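Local coordinates for protein phosphoribosylamine--glycine ligase (Thermotoga maritima, PDB 1VKZ) that catalyses the ATP-dependent joining of glycine to 5-phosphoribosylamine, giving glycinamide ribonucleotide in the second step of de novo purine synthesis, at residues 57-61 and 62-66; 73-76 and 77-81; 30-33 and 34-38; 264-267 and 268-272; 100-103 and 104-108. All coordinates share one frame; numbering follows the deposited sequence.

Contact 1: 57-61 and 62-66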
loop_
_atom_site.group_PDB
_atom_site.type_symbol
_atom_site.label_atom_id
_atom_site.label_comp_id
_atom_site.label_asym_id
_atom_site.label_seq_id
_atom_site.Cartn_x
_atom_site.Cartn_y
_atom_site.Cartn_z
ATOM N N HIS A 57 -11.928 -18.650 1.705
ATOM C CA HIS A 57 -12.833 -18.869 2.824
ATOM C C HIS A 57 -13.319 -17.518 3.318
ATOM O O HIS A 57 -12.615 -16.533 3.208
ATOM C CB HIS A 57 -12.126 -19.614 3.973
ATOM C CG HIS A 57 -11.253 -20.732 3.510
ATOM N ND1 HIS A 57 -11.603 -22.054 3.648
ATOM C CD2 HIS A 57 -10.071 -20.720 2.853
ATOM C CE1 HIS A 57 -10.662 -22.814 3.115
ATOM N NE2 HIS A 57 -9.722 -22.028 2.622
ATOM N N PRO A 58 -14.526 -17.457 3.852
ATOM C CA PRO A 58 -15.004 -16.228 4.462
ATOM C C PRO A 58 -14.188 -15.830 5.687
ATOM O O PRO A 58 -13.814 -16.684 6.493
ATOM C CB PRO A 58 -16.454 -16.565 4.859
ATOM C CG PRO A 58 -16.520 -18.055 4.912
ATOM C CD PRO A 58 -15.540 -18.533 3.885
ATOM N N TYR A 59 -13.904 -14.540 5.813
ATOM C CA TYR A 59 -13.242 -14.022 7.004
ATOM C C TYR A 59 -14.319 -13.637 8.028
ATOM O O TYR A 59 -15.314 -12.985 7.698
ATOM C CB TYR A 59 -12.354 -12.826 6.652
ATOM C CG TYR A 59 -11.628 -12.261 7.849
ATOM C CD1 TYR A 59 -10.600 -12.968 8.451
ATOM C CD2 TYR A 59 -11.990 -11.025 8.385
ATOM C CE1 TYR A 59 -9.932 -12.469 9.553
ATOM C CE2 TYR A 59 -11.341 -10.505 9.505
ATOM C CZ TYR A 59 -10.307 -11.235 10.088
ATOM O OH TYR A 59 -9.654 -10.728 11.194
ATOM N N GLU A 60 -14.126 -14.042 9.273
ATOM C CA GLU A 60 -15.117 -13.777 10.313
ATOM C C GLU A 60 -14.423 -13.383 11.625
ATOM O O GLU A 60 -14.793 -13.850 12.716
ATOM C CB GLU A 60 -16.036 -15.002 10.476
ATOM C CG GLU A 60 -16.958 -15.249 9.275
ATOM C CD GLU A 60 -17.688 -16.582 9.345
ATOM O OE1 GLU A 60 -17.032 -17.619 9.117
ATOM O OE2 GLU A 60 -18.914 -16.594 9.619
ATOM N N GLY A 61 -13.411 -12.517 11.498
ATOM C CA GLY A 61 -12.697 -11.971 12.656
ATOM C C GLY A 61 -11.931 -13.009 13.461
ATOM O O GLY A 61 -11.326 -13.928 12.901
ATOM N N GLU A 62 -11.963 -12.848 14.778
ATOM C CA GLU A 62 -11.310 -13.769 15.710
ATOM C C GLU A 62 -11.705 -15.251 15.539
ATOM O O GLU A 62 -10.929 -16.135 15.907
ATOM C CB GLU A 62 -11.585 -13.351 17.167
ATOM C CG GLU A 62 -10.539 -12.441 17.797
ATOM C CD GLU A 62 -10.553 -12.518 19.325
ATOM O OE1 GLU A 62 -11.646 -12.731 19.904
ATOM O OE2 GLU A 62 -9.477 -12.381 19.956
ATOM N N LYS A 63 -12.903 -15.523 15.021
ATOM C CA LYS A 63 -13.337 -16.907 14.788
ATOM C C LYS A 63 -12.488 -17.536 13.672
ATOM O O LYS A 63 -12.091 -18.702 13.751
ATOM C CB LYS A 63 -14.831 -16.956 14.431
ATOM C CG LYS A 63 -15.472 -18.349 14.534
ATOM C CD LYS A 63 -16.582 -18.540 13.491
ATOM C CE LYS A 63 -17.909 -17.898 13.899
ATOM N NZ LYS A 63 -18.898 -18.897 14.411
ATOM N N THR A 64 -12.214 -16.747 12.640
ATOM C CA THR A 64 -11.348 -17.166 11.550
ATOM C C THR A 64 -9.934 -17.452 12.029
ATOM O O THR A 64 -9.346 -18.471 11.660
ATOM C CB THR A 64 -11.301 -16.073 10.486
ATOM O OG1 THR A 64 -12.564 -16.010 9.807
ATOM C CG2 THR A 64 -10.251 -16.386 9.392
ATOM N N LEU A 65 -9.412 -16.550 12.856
ATOM C CA LEU A 65 -8.020 -16.573 13.271
ATOM C C LEU A 65 -7.719 -17.510 14.448
ATOM O O LEU A 65 -6.619 -18.074 14.523
ATOM C CB LEU A 65 -7.563 -15.152 13.586
ATOM C CG LEU A 65 -7.549 -14.243 12.356
ATOM C CD1 LEU A 65 -7.735 -12.786 12.720
ATOM C CD2 LEU A 65 -6.281 -14.423 11.586
ATOM N N LYS A 66 -8.673 -17.672 15.363
ATOM C CA LYS A 66 -8.505 -18.598 16.491
ATOM C C LYS A 66 -8.361 -20.037 15.997
ATOM O O LYS A 66 -7.725 -20.870 16.652
ATOM C CB LYS A 66 -9.703 -18.536 17.471
ATOM C CG LYS A 66 -9.615 -17.452 18.547
ATOM C CD LYS A 66 -10.832 -17.495 19.466
ATOM C CE LYS A 66 -10.709 -18.581 20.547
ATOM N NZ LYS A 66 -9.646 -18.285 21.570
#
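The N-terminal end of helix 62-66 is where this contact forms: Gly-61 takes the N-cap position, and the loop 57-61 that leads into it folds back against the first turn. Thr-64 faces the loop and uses both of its branches. Its OG1 accepts the backbone N-H of Glu-60, with Glu-60 N 2.6 Å from Thr-64 OG1 and an N-H...O angle of 147°. Its CG2 lies anti to the backbone N (OG1 chi1 -71°), which turns the methyl to Tyr-59, 3.6 Å from CD1, the two side chains crossing at about a right angle. The same ring takes Leu-65 CD1 at its edge, near the ring plane, with Tyr-59 CE1 3.9 Å from that methyl. Gly-61 O accepts Leu-65 N at 3.2 Å, the first regular helical bond, and more weakly Thr-64 N. With alanine in place of Thr-64 the Glu-60 N-H is likely to lose its acceptor, and the Tyr-59 ring its methyl. Lys-63 N adds a weak bond to Glu-60 O. Tyr-59 and Leu-65 both rest on Leu-21 of strand 17-22, while Thr-64 touches Tyr-44 in the loop beyond strand 40-43, so the short helix packs beside the parallel sheet of the N domain.

Contact 2: 73-76 and 77-81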
loop_
_atom_site.group_PDB
_atom_site.type_symbol
_atom_site.label_atom_id
_atom_site.label_comp_id
_atom_site.label_asym_id
_atom_site.label_seq_id
_atom_site.Cartn_x
_atom_site.Cartn_y
_atom_site.Cartn_z
ATOM N N ILE A 73 0.077 -16.281 9.094
ATOM C CA ILE A 73 -1.030 -15.406 8.628
ATOM C C ILE A 73 -0.480 -14.078 8.142
ATOM O O ILE A 73 0.158 -13.349 8.923
ATOM C CB ILE A 73 -2.061 -15.070 9.753
ATOM C CG1 ILE A 73 -2.439 -16.295 10.552
ATOM C CG2 ILE A 73 -3.325 -14.382 9.178
ATOM C CD1 ILE A 73 -3.104 -17.333 9.777
ATOM N N VAL A 74 -0.754 -13.744 6.872
ATOM C CA VAL A 74 -0.286 -12.483 6.292
ATOM C C VAL A 74 -1.450 -11.507 6.171
ATOM O O VAL A 74 -2.349 -11.686 5.371
ATOM C CB VAL A 74 0.418 -12.642 4.937
ATOM C CG1 VAL A 74 0.691 -11.293 4.349
ATOM C CG2 VAL A 74 1.726 -13.440 5.062
ATOM N N ILE A 75 -1.426 -10.474 6.994
ATOM C CA ILE A 75 -2.424 -9.436 6.860
ATOM C C ILE A 75 -1.922 -8.280 5.960
ATOM O O ILE A 75 -0.770 -7.857 6.088
ATOM C CB ILE A 75 -2.781 -8.953 8.204
ATOM C CG1 ILE A 75 -3.319 -7.536 8.110
ATOM C CG2 ILE A 75 -1.590 -9.012 9.169
ATOM C CD1 ILE A 75 -4.578 -7.443 7.298
ATOM N N PRO A 76 -2.712 -7.847 4.979
ATOM C CA PRO A 76 -2.647 -6.467 4.425
ATOM C C PRO A 76 -3.923 -5.601 4.528
ATOM O O PRO A 76 -4.868 -5.800 3.746
ATOM C CB PRO A 76 -2.349 -6.735 2.957
ATOM C CG PRO A 76 -2.735 -8.299 2.821
ATOM C CD PRO A 76 -3.511 -8.698 4.107
ATOM N N GLY A 77 -3.943 -4.638 5.459
ATOM C CA GLY A 77 -5.075 -3.743 5.584
ATOM C C GLY A 77 -5.124 -2.957 6.875
ATOM O O GLY A 77 -4.087 -2.508 7.377
ATOM N N SER A 78 -6.357 -2.757 7.365
ATOM C CA SER A 78 -6.659 -2.221 8.681
ATOM C C SER A 78 -7.160 -3.321 9.626
ATOM O O SER A 78 -7.512 -3.056 10.797
ATOM C CB SER A 78 -7.773 -1.161 8.555
ATOM O OG SER A 78 -9.038 -1.758 8.262
ATOM N N GLU A 79 -7.230 -4.551 9.122
ATOM C CA GLU A 79 -7.272 -5.700 10.020
ATOM C C GLU A 79 -6.334 -5.397 11.196
ATOM O O GLU A 79 -6.722 -5.531 12.363
ATOM C CB GLU A 79 -6.902 -6.987 9.274
ATOM C CG GLU A 79 -8.127 -7.835 8.887
ATOM C CD GLU A 79 -8.194 -8.266 7.413
ATOM O OE1 GLU A 79 -7.197 -8.106 6.665
ATOM O OE2 GLU A 79 -9.264 -8.770 6.981
ATOM N N GLU A 80 -5.160 -4.855 10.885
ATOM C CA GLU A 80 -4.109 -4.650 11.867
ATOM C C GLU A 80 -4.284 -3.674 12.999
ATOM O O GLU A 80 -3.421 -3.629 13.860
ATOM C CB GLU A 80 -2.796 -4.406 11.176
ATOM C CG GLU A 80 -2.013 -5.685 11.136
ATOM C CD GLU A 80 -1.052 -5.706 10.044
ATOM O OE1 GLU A 80 -1.225 -4.977 9.048
ATOM O OE2 GLU A 80 -0.118 -6.477 10.186
ATOM N N PHE A 81 -5.393 -2.952 13.061
ATOM C CA PHE A 81 -5.768 -2.305 14.329
ATOM C C PHE A 81 -6.708 -3.230 15.123
ATOM O O PHE A 81 -7.567 -2.760 15.863
ATOM C CB PHE A 81 -6.268 -0.891 14.068
ATOM C CG PHE A 81 -5.530 -0.235 12.930
ATOM C CD1 PHE A 81 -6.060 -0.232 11.645
ATOM C CD2 PHE A 81 -4.254 0.275 13.116
ATOM C CE1 PHE A 81 -5.330 0.315 10.578
ATOM C CE2 PHE A 81 -3.543 0.830 12.053
ATOM C CZ PHE A 81 -4.073 0.842 10.794
#
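Ile-75 meets Glu-79 and Glu-80 where the chain leaves strand 73-74, and its side chain can be followed outward along both branches. CB stands 4.1 Å from Glu-80 CD. From there CG2 goes to the carboxylate of Glu-80, with Ile-75 CG2 3.1 Å from Glu-80 OE2. The other branch starts with CG1 anti to the backbone N (chi1 156°), which points it at the same group: Ile-75 CG1 is 3.4 Å from Glu-80 OE1. The two branches thus share one carboxylate, CG1 nearer one oxygen and CG2 nearer the other. At the tip, CD1 turns to the neighbouring acid and to the backbone, lying 3.4 Å from Gly-77 N. Glu-79 is bent, and the close approach of its carboxylate to CD1 is doubtful, whereas Glu-80 stays extended beyond CG. Pro-76 turns its ring the other way, to Arg-26 and Glu-27 of helix 25-36. Gly-77 suits the bend: at its backbone angles a CB would collide with Pro-76 O. Ile-75 also packs on Leu-21 of strand 17-22 and on Val-93, which places the turn at the C-terminal end of strand 73-74, next to strand 17-22 in the parallel sheet. No hydrogen bond joins the two segments. Within this contact the carboxylate oxygens of Glu-80 meet aliphatic carbons rather than donors, which makes the contact one of van der Waals packing, and any polar partner of the acid must come from elsewhere.

Contact 3: 30-33 and 34-38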
loop_
_atom_site.group_PDB
_atom_site.type_symbol
_atom_site.label_atom_id
_atom_site.label_comp_id
_atom_site.label_asym_id
_atom_site.label_seq_id
_atom_site.Cartn_x
_atom_site.Cartn_y
_atom_site.Cartn_z
ATOM N N ILE A 30 0.541 -11.964 -3.358
ATOM C CA ILE A 30 1.218 -12.625 -2.246
ATOM C C ILE A 30 0.897 -14.136 -2.210
ATOM O O ILE A 30 1.787 -14.965 -2.142
ATOM C CB ILE A 30 0.894 -11.946 -0.946
ATOM C CG1 ILE A 30 1.517 -10.548 -0.929
ATOM C CG2 ILE A 30 1.464 -12.742 0.181
ATOM C CD1 ILE A 30 1.031 -9.670 0.184
ATOM N N GLY A 31 -0.366 -14.477 -2.361
ATOM C CA GLY A 31 -0.751 -15.877 -2.455
ATOM C C GLY A 31 -0.234 -16.572 -3.680
ATOM O O GLY A 31 -0.059 -17.753 -3.687
ATOM N N TRP A 32 -0.036 -15.827 -4.757
ATOM C CA TRP A 32 0.414 -16.431 -6.010
ATOM C C TRP A 32 1.854 -16.932 -5.824
ATOM O O TRP A 32 2.145 -18.072 -6.110
ATOM C CB TRP A 32 0.269 -15.417 -7.149
ATOM C CG TRP A 32 0.962 -15.801 -8.411
ATOM C CD1 TRP A 32 0.501 -16.624 -9.386
ATOM C CD2 TRP A 32 2.254 -15.348 -8.844
ATOM N NE1 TRP A 32 1.427 -16.722 -10.402
ATOM C CE2 TRP A 32 2.517 -15.957 -10.091
ATOM C CE3 TRP A 32 3.213 -14.472 -8.308
ATOM C CZ2 TRP A 32 3.693 -15.724 -10.810
ATOM C CZ3 TRP A 32 4.401 -14.262 -9.023
ATOM C CH2 TRP A 32 4.615 -14.875 -10.261
ATOM N N ALA A 33 2.713 -16.073 -5.271
ATOM C CA ALA A 33 4.104 -16.400 -4.959
ATOM C C ALA A 33 4.276 -17.611 -4.037
ATOM O O ALA A 33 5.101 -18.505 -4.278
ATOM C CB ALA A 33 4.765 -15.226 -4.322
ATOM N N PHE A 34 3.505 -17.647 -2.969
ATOM C CA PHE A 34 3.575 -18.772 -2.048
ATOM C C PHE A 34 3.169 -20.084 -2.703
ATOM O O PHE A 34 3.791 -21.120 -2.490
ATOM C CB PHE A 34 2.716 -18.506 -0.804
ATOM C CG PHE A 34 3.421 -17.712 0.214
ATOM C CD1 PHE A 34 4.359 -18.308 1.024
ATOM C CD2 PHE A 34 3.264 -16.354 0.279
ATOM C CE1 PHE A 34 5.063 -17.580 1.937
ATOM C CE2 PHE A 34 3.977 -15.615 1.209
ATOM C CZ PHE A 34 4.867 -16.243 2.050
ATOM N N ALA A 35 2.108 -20.033 -3.491
ATOM C CA ALA A 35 1.577 -21.209 -4.133
ATOM C C ALA A 35 2.571 -21.687 -5.172
ATOM O O ALA A 35 2.691 -22.904 -5.415
ATOM C CB ALA A 35 0.213 -20.890 -4.770
ATOM N N LYS A 36 3.271 -20.718 -5.771
ATOM C CA LYS A 36 4.320 -20.953 -6.768
ATOM C C LYS A 36 5.495 -21.730 -6.121
ATOM O O LYS A 36 6.109 -22.593 -6.761
ATOM C CB LYS A 36 4.778 -19.602 -7.367
ATOM C CG LYS A 36 5.446 -19.650 -8.728
ATOM C CD LYS A 36 5.204 -18.367 -9.522
ATOM C CE LYS A 36 6.247 -18.142 -10.649
ATOM N NZ LYS A 36 6.061 -18.976 -11.897
ATOM N N GLN A 37 5.754 -21.453 -4.837
ATOM C CA GLN A 37 6.797 -22.157 -4.069
ATOM C C GLN A 37 6.264 -23.409 -3.399
ATOM O O GLN A 37 6.961 -24.013 -2.598
ATOM C CB GLN A 37 7.393 -21.254 -2.979
ATOM C CG GLN A 37 7.719 -19.818 -3.421
ATOM C CD GLN A 37 8.536 -19.758 -4.706
ATOM O OE1 GLN A 37 9.335 -20.676 -4.981
ATOM N NE2 GLN A 37 8.348 -18.682 -5.495
ATOM N N GLY A 38 5.024 -23.789 -3.679
ATOM C CA GLY A 38 4.501 -25.060 -3.178
ATOM C C GLY A 38 3.736 -25.049 -1.870
ATOM O O GLY A 38 3.355 -26.112 -1.371
#
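Trp-32 O accepts the backbone N-H of Lys-36 at 2.9 Å, N to O, the shortest of four successive i to i+4 bonds that carry helix 25-36 to its end. Phe-34 N to Ile-30 O is the straightest, with an N-H...O angle of 168°; Ala-35 N to Gly-31 O and Gln-37 N to Ala-33 O complete the ladder. The same spacing pairs the side chains. Lys-36 runs alongside Trp-32, both pointing the same way, and lays its aliphatic chain over one face of the indole: CD sits 3.7 Å from the centroid of the six-membered ring, 27° off the ring normal, a CH-pi contact. Trp-32 CG is anti to the backbone N (chi1 167°), as is CG of Lys-36, and this sends the two chains out together. On another side of the helix, Ile-30 CG2 lies in the plane of the Phe-34 ring at its edge, 4.0 Å from CE2. The helix stops in a Schellman motif, in which Gly-38, at positive phi, is C-prime: Gly-38 N bonds to Ala-35 O and Tyr-39 N to Phe-34 O. Trp-32 also meets Phe-357 edge-to-face, and Phe-34 rests on Val-18 of strand 17-22 and Val-307 of helix 303-315. Losing the indole to an alanine is likely to leave the Lys-36 methylenes without the face they lie on and freer to turn. In the beta-alpha-beta unit of strand 17-22, helix 25-36 and strand 40-43, Lys-36 keeps its methylenes on an aromatic face while its ammonium lies beyond them, apolar packing coexisting with a charge.

Contact 4: 264-267 and 268-272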
loop_
_atom_site.group_PDB
_atom_site.type_symbol
_atom_site.label_atom_id
_atom_site.label_comp_id
_atom_site.label_asym_id
_atom_site.label_seq_id
_atom_site.Cartn_x
_atom_site.Cartn_y
_atom_site.Cartn_z
ATOM N N TYR A 264 8.029 -2.440 22.153
ATOM C CA TYR A 264 7.367 -3.328 21.210
ATOM C C TYR A 264 8.367 -3.796 20.190
ATOM O O TYR A 264 9.462 -3.243 20.127
ATOM C CB TYR A 264 6.225 -2.553 20.555
ATOM C CG TYR A 264 5.268 -2.075 21.618
ATOM C CD1 TYR A 264 4.385 -2.957 22.198
ATOM C CD2 TYR A 264 5.285 -0.766 22.076
ATOM C CE1 TYR A 264 3.521 -2.560 23.192
ATOM C CE2 TYR A 264 4.408 -0.349 23.072
ATOM C CZ TYR A 264 3.526 -1.262 23.627
ATOM O OH TYR A 264 2.641 -0.918 24.633
ATOM N N ALA A 265 8.004 -4.814 19.411
ATOM C CA ALA A 265 8.851 -5.314 18.331
ATOM C C ALA A 265 8.043 -5.357 17.066
ATOM O O ALA A 265 6.968 -5.903 17.040
ATOM C CB ALA A 265 9.385 -6.704 18.640
ATOM N N TYR A 266 8.578 -4.774 16.003
ATOM C CA TYR A 266 7.881 -4.705 14.727
ATOM C C TYR A 266 8.143 -5.976 13.977
ATOM O O TYR A 266 9.287 -6.349 13.771
ATOM C CB TYR A 266 8.370 -3.541 13.905
ATOM C CG TYR A 266 7.478 -3.214 12.766
ATOM C CD1 TYR A 266 7.412 -4.024 11.628
ATOM C CD2 TYR A 266 6.724 -2.061 12.774
ATOM C CE1 TYR A 266 6.582 -3.685 10.545
ATOM C CE2 TYR A 266 5.906 -1.734 11.713
ATOM C CZ TYR A 266 5.843 -2.553 10.619
ATOM O OH TYR A 266 5.018 -2.192 9.611
ATOM N N ARG A 267 7.054 -6.631 13.585
ATOM C CA ARG A 267 7.093 -7.843 12.794
ATOM C C ARG A 267 6.186 -7.571 11.634
ATOM O O ARG A 267 5.063 -7.127 11.840
ATOM C CB ARG A 267 6.520 -9.007 13.604
ATOM C CG ARG A 267 7.024 -9.098 15.054
ATOM C CD ARG A 267 7.025 -10.512 15.613
ATOM N NE ARG A 267 7.974 -11.308 14.835
ATOM C CZ ARG A 267 7.684 -12.346 14.067
ATOM N NH1 ARG A 267 6.453 -12.831 13.951
ATOM N NH2 ARG A 267 8.659 -12.925 13.413
ATOM N N GLY A 268 6.650 -7.842 10.422
ATOM C CA GLY A 268 5.793 -7.707 9.250
ATOM C C GLY A 268 6.388 -6.889 8.139
ATOM O O GLY A 268 7.549 -7.006 7.836
ATOM N N PHE A 269 5.568 -6.066 7.516
ATOM C CA PHE A 269 5.999 -5.246 6.410
ATOM C C PHE A 269 5.887 -3.809 6.863
ATOM O O PHE A 269 4.894 -3.426 7.502
ATOM C CB PHE A 269 5.091 -5.459 5.183
ATOM C CG PHE A 269 4.961 -6.871 4.776
ATOM C CD1 PHE A 269 5.922 -7.459 4.019
ATOM C CD2 PHE A 269 3.895 -7.627 5.188
ATOM C CE1 PHE A 269 5.813 -8.732 3.657
ATOM C CE2 PHE A 269 3.802 -8.904 4.846
ATOM C CZ PHE A 269 4.759 -9.466 4.071
ATOM N N LEU A 270 6.862 -2.997 6.487
ATOM C CA LEU A 270 6.837 -1.572 6.830
ATOM C C LEU A 270 7.036 -0.771 5.575
ATOM O O LEU A 270 8.021 -0.931 4.870
ATOM C CB LEU A 270 7.925 -1.233 7.848
ATOM C CG LEU A 270 8.074 0.272 8.139
ATOM C CD1 LEU A 270 6.734 0.914 8.597
ATOM C CD2 LEU A 270 9.150 0.487 9.152
ATOM N N TYR A 271 6.115 0.148 5.336
ATOM C CA TYR A 271 6.132 1.011 4.153
ATOM C C TYR A 271 6.399 2.445 4.620
ATOM O O TYR A 271 5.782 2.913 5.600
ATOM C CB TYR A 271 4.801 0.874 3.408
ATOM C CG TYR A 271 4.500 1.896 2.364
ATOM C CD1 TYR A 271 4.213 3.208 2.705
ATOM C CD2 TYR A 271 4.413 1.539 1.029
ATOM C CE1 TYR A 271 3.897 4.139 1.738
ATOM C CE2 TYR A 271 4.118 2.464 0.045
ATOM C CZ TYR A 271 3.855 3.753 0.406
ATOM O OH TYR A 271 3.573 4.686 -0.565
ATOM N N LEU A 272 7.352 3.109 3.948
ATOM C CA LEU A 272 7.630 4.510 4.125
ATOM C C LEU A 272 7.227 5.238 2.875
ATOM O O LEU A 272 7.718 4.942 1.804
ATOM C CB LEU A 272 9.128 4.721 4.342
ATOM C CG LEU A 272 9.853 3.963 5.437
ATOM C CD1 LEU A 272 11.245 4.515 5.636
ATOM C CD2 LEU A 272 9.092 4.002 6.705
#
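Tyr-266 reaches across the corner at Gly-268 to strand 269-277. Its CG is anti to the backbone N (chi1 -165°), which carries the ring forward along the chain, and chi2 of -73° sets its edge to the strand. Phe-269 O lies at that edge, in the ring plane, and Tyr-266 OH donates to it at 2.4 Å, a very short hydrogen bond, its length doubtful. Leu-270 crosses the tyrosine at about a right angle: its CB is 3.7 Å from Tyr-266 CZ. With its own CG anti to the backbone N (chi1 173°), Leu-270 also brings CD1 to 3.7 Å from Tyr-266 OH. The strand belongs to an antiparallel sheet of the ATP-grasp domain, where it runs between strands 195-204 and 280-287, and the Leu-270 side chain lies about 6 Å from that of Asn-287, a predicted magnesium ligand. Gly-268 suits the corner, since a CB there would strike Arg-267 O. Arg-267 turns its side chain the other way and gives NH2 to Tyr-314 O. The tyrosine also packs on Pro-96, Val-100 of helix 98-105 and Leu-256 of helix 242-261; Leu-270 packs on Phe-252 of that last helix.

Contact 5: 100-103 and 104-108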
loop_
_atom_site.group_PDB
_atom_site.type_symbol
_atom_site.label_atom_id
_atom_site.label_comp_id
_atom_site.label_asym_id
_atom_site.label_seq_id
_atom_site.Cartn_x
_atom_site.Cartn_y
_atom_site.Cartn_z
ATOM N N VAL A 100 1.773 -0.643 17.598
ATOM C CA VAL A 100 2.824 -0.295 16.646
ATOM C C VAL A 100 2.166 0.250 15.398
ATOM O O VAL A 100 2.687 1.192 14.788
ATOM C CB VAL A 100 3.701 -1.495 16.262
ATOM C CG1 VAL A 100 4.712 -1.089 15.252
ATOM C CG2 VAL A 100 4.397 -2.055 17.460
ATOM N N ALA A 101 1.017 -0.342 15.055
ATOM C CA ALA A 101 0.229 0.069 13.892
ATOM C C ALA A 101 -0.405 1.468 14.022
ATOM O O ALA A 101 -0.889 1.995 13.018
ATOM C CB ALA A 101 -0.846 -0.981 13.579
ATOM N N ARG A 102 -0.403 2.051 15.229
ATOM C CA ARG A 102 -0.670 3.503 15.413
ATOM C C ARG A 102 0.237 4.379 14.557
ATOM O O ARG A 102 -0.066 5.541 14.290
ATOM C CB ARG A 102 -0.396 3.952 16.832
ATOM C CG ARG A 102 -1.189 3.367 17.877
ATOM C CD ARG A 102 -0.922 4.071 19.191
ATOM N NE ARG A 102 -1.664 5.336 19.270
ATOM C CZ ARG A 102 -1.399 6.337 20.105
ATOM N NH1 ARG A 102 -0.382 6.262 20.957
ATOM N NH2 ARG A 102 -2.160 7.429 20.072
ATOM N N LEU A 103 1.383 3.844 14.173
ATOM C CA LEU A 103 2.252 4.526 13.266
ATOM C C LEU A 103 1.521 4.838 11.970
ATOM O O LEU A 103 1.779 5.902 11.391
ATOM C CB LEU A 103 3.484 3.683 12.981
ATOM C CG LEU A 103 4.521 3.578 14.070
ATOM C CD1 LEU A 103 5.670 2.757 13.532
ATOM C CD2 LEU A 103 5.039 4.922 14.514
ATOM N N GLU A 104 0.652 3.916 11.502
ATOM C CA GLU A 104 -0.201 4.174 10.344
ATOM C C GLU A 104 -1.533 4.753 10.782
ATOM O O GLU A 104 -2.060 5.632 10.125
ATOM C CB GLU A 104 -0.444 2.937 9.454
ATOM C CG GLU A 104 -1.251 3.284 8.171
ATOM C CD GLU A 104 -1.617 2.109 7.217
ATOM O OE1 GLU A 104 -0.886 1.096 7.048
ATOM O OE2 GLU A 104 -2.676 2.231 6.568
ATOM N N GLY A 105 -2.069 4.271 11.894
ATOM C CA GLY A 105 -3.444 4.584 12.311
ATOM C C GLY A 105 -3.715 5.983 12.850
ATOM O O GLY A 105 -4.841 6.459 12.782
ATOM N N SER A 106 -2.696 6.582 13.433
ATOM C CA SER A 106 -2.722 7.909 13.977
ATOM C C SER A 106 -1.566 8.698 13.381
ATOM O O SER A 106 -0.414 8.548 13.814
ATOM C CB SER A 106 -2.545 7.867 15.483
ATOM O OG SER A 106 -2.511 9.180 16.028
ATOM N N LYS A 107 -1.879 9.540 12.396
ATOM C CA LYS A 107 -0.886 10.371 11.785
ATOM C C LYS A 107 -0.284 11.363 12.785
ATOM O O LYS A 107 0.853 11.746 12.641
ATOM C CB LYS A 107 -1.473 11.059 10.567
ATOM C CG LYS A 107 -1.592 10.146 9.378
ATOM C CD LYS A 107 -2.008 10.895 8.098
ATOM C CE LYS A 107 -2.165 9.938 6.896
ATOM N NZ LYS A 107 -0.816 9.526 6.405
ATOM N N VAL A 108 -1.037 11.741 13.817
ATOM C CA VAL A 108 -0.496 12.559 14.885
ATOM C C VAL A 108 0.522 11.805 15.720
ATOM O O VAL A 108 1.606 12.328 15.993
ATOM C CB VAL A 108 -1.569 13.037 15.826
ATOM C CG1 VAL A 108 -0.948 13.884 16.940
ATOM C CG2 VAL A 108 -2.614 13.846 15.049
#
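In Ser-106, which meets Arg-102 one turn back, chi1 of 177° swings OG away from the backbone N to lie beside the carbonyl carbon, turned to the first turn of helix 107-116. Arg-102 NH2 comes only to 4.4 Å from Ser-106 OG, a long approach rather than a bond, and the nearer touch is Ser-106 CB, 3.6 Å from Arg-102 O. In Glu-104 the chain runs out fully extended (chi1 -175°), taking the carboxylate to Val-288, while its CB stays 3.7 Å from Ala-101 O. The backbone beneath these groups is closely bonded. Ala-101 O is gripped twice: Gly-105 N comes at 2.8 Å in the carbonyl plane, and Glu-104 N at 2.9 Å from well above it, an i to i+3 bond beside the i to i+4 one. Ser-106 N closes the next turn on Arg-102 O at 3.0 Å, its donor tilted 33° from the carbonyl plane. The arrangement is a junction of two helices: Ser-106 is the first residue to leave the helical backbone of 98-105 and at the same time the N-cap of helix 107-116, its OG bonded to Tyr-109 N. That OG also bonds to Asp-149 OD1, which takes Val-108 N as well, and Asp-149 lies in the region predicted to bind ATP. Glu-104 OE1 accepts Val-288 N, next to Asn-287, a predicted magnesium ligand, and Lys-107 NZ forms a salt bridge with Glu-285, the other predicted ligand of the metal.

Overall arrangement
From the N terminus, contact 3 comes first, at the end of helix 25-36 in the unit strand 17-22, helix 25-36, strand 40-43. Contact 1 follows at the loop into helix 62-66, then contact 2 at the end of strand 73-74, contact 5 at the junction of helices 98-105 and 107-116, and contact 4 at the corner before strand 269-277. All five are local and lie in series; none nests in or crosses another. Contact 1 touches contact 2 through Tyr-59 and Glu-79. Contact 2 meets contact 5 through Phe-81 and Ala-101, and contact 4 through Val-74 and Phe-269, linking the N-terminal parallel sheet to the ATP-grasp region. Tyr-266 and Val-100 join the corner of contact 4 to helix 98-105 of contact 5.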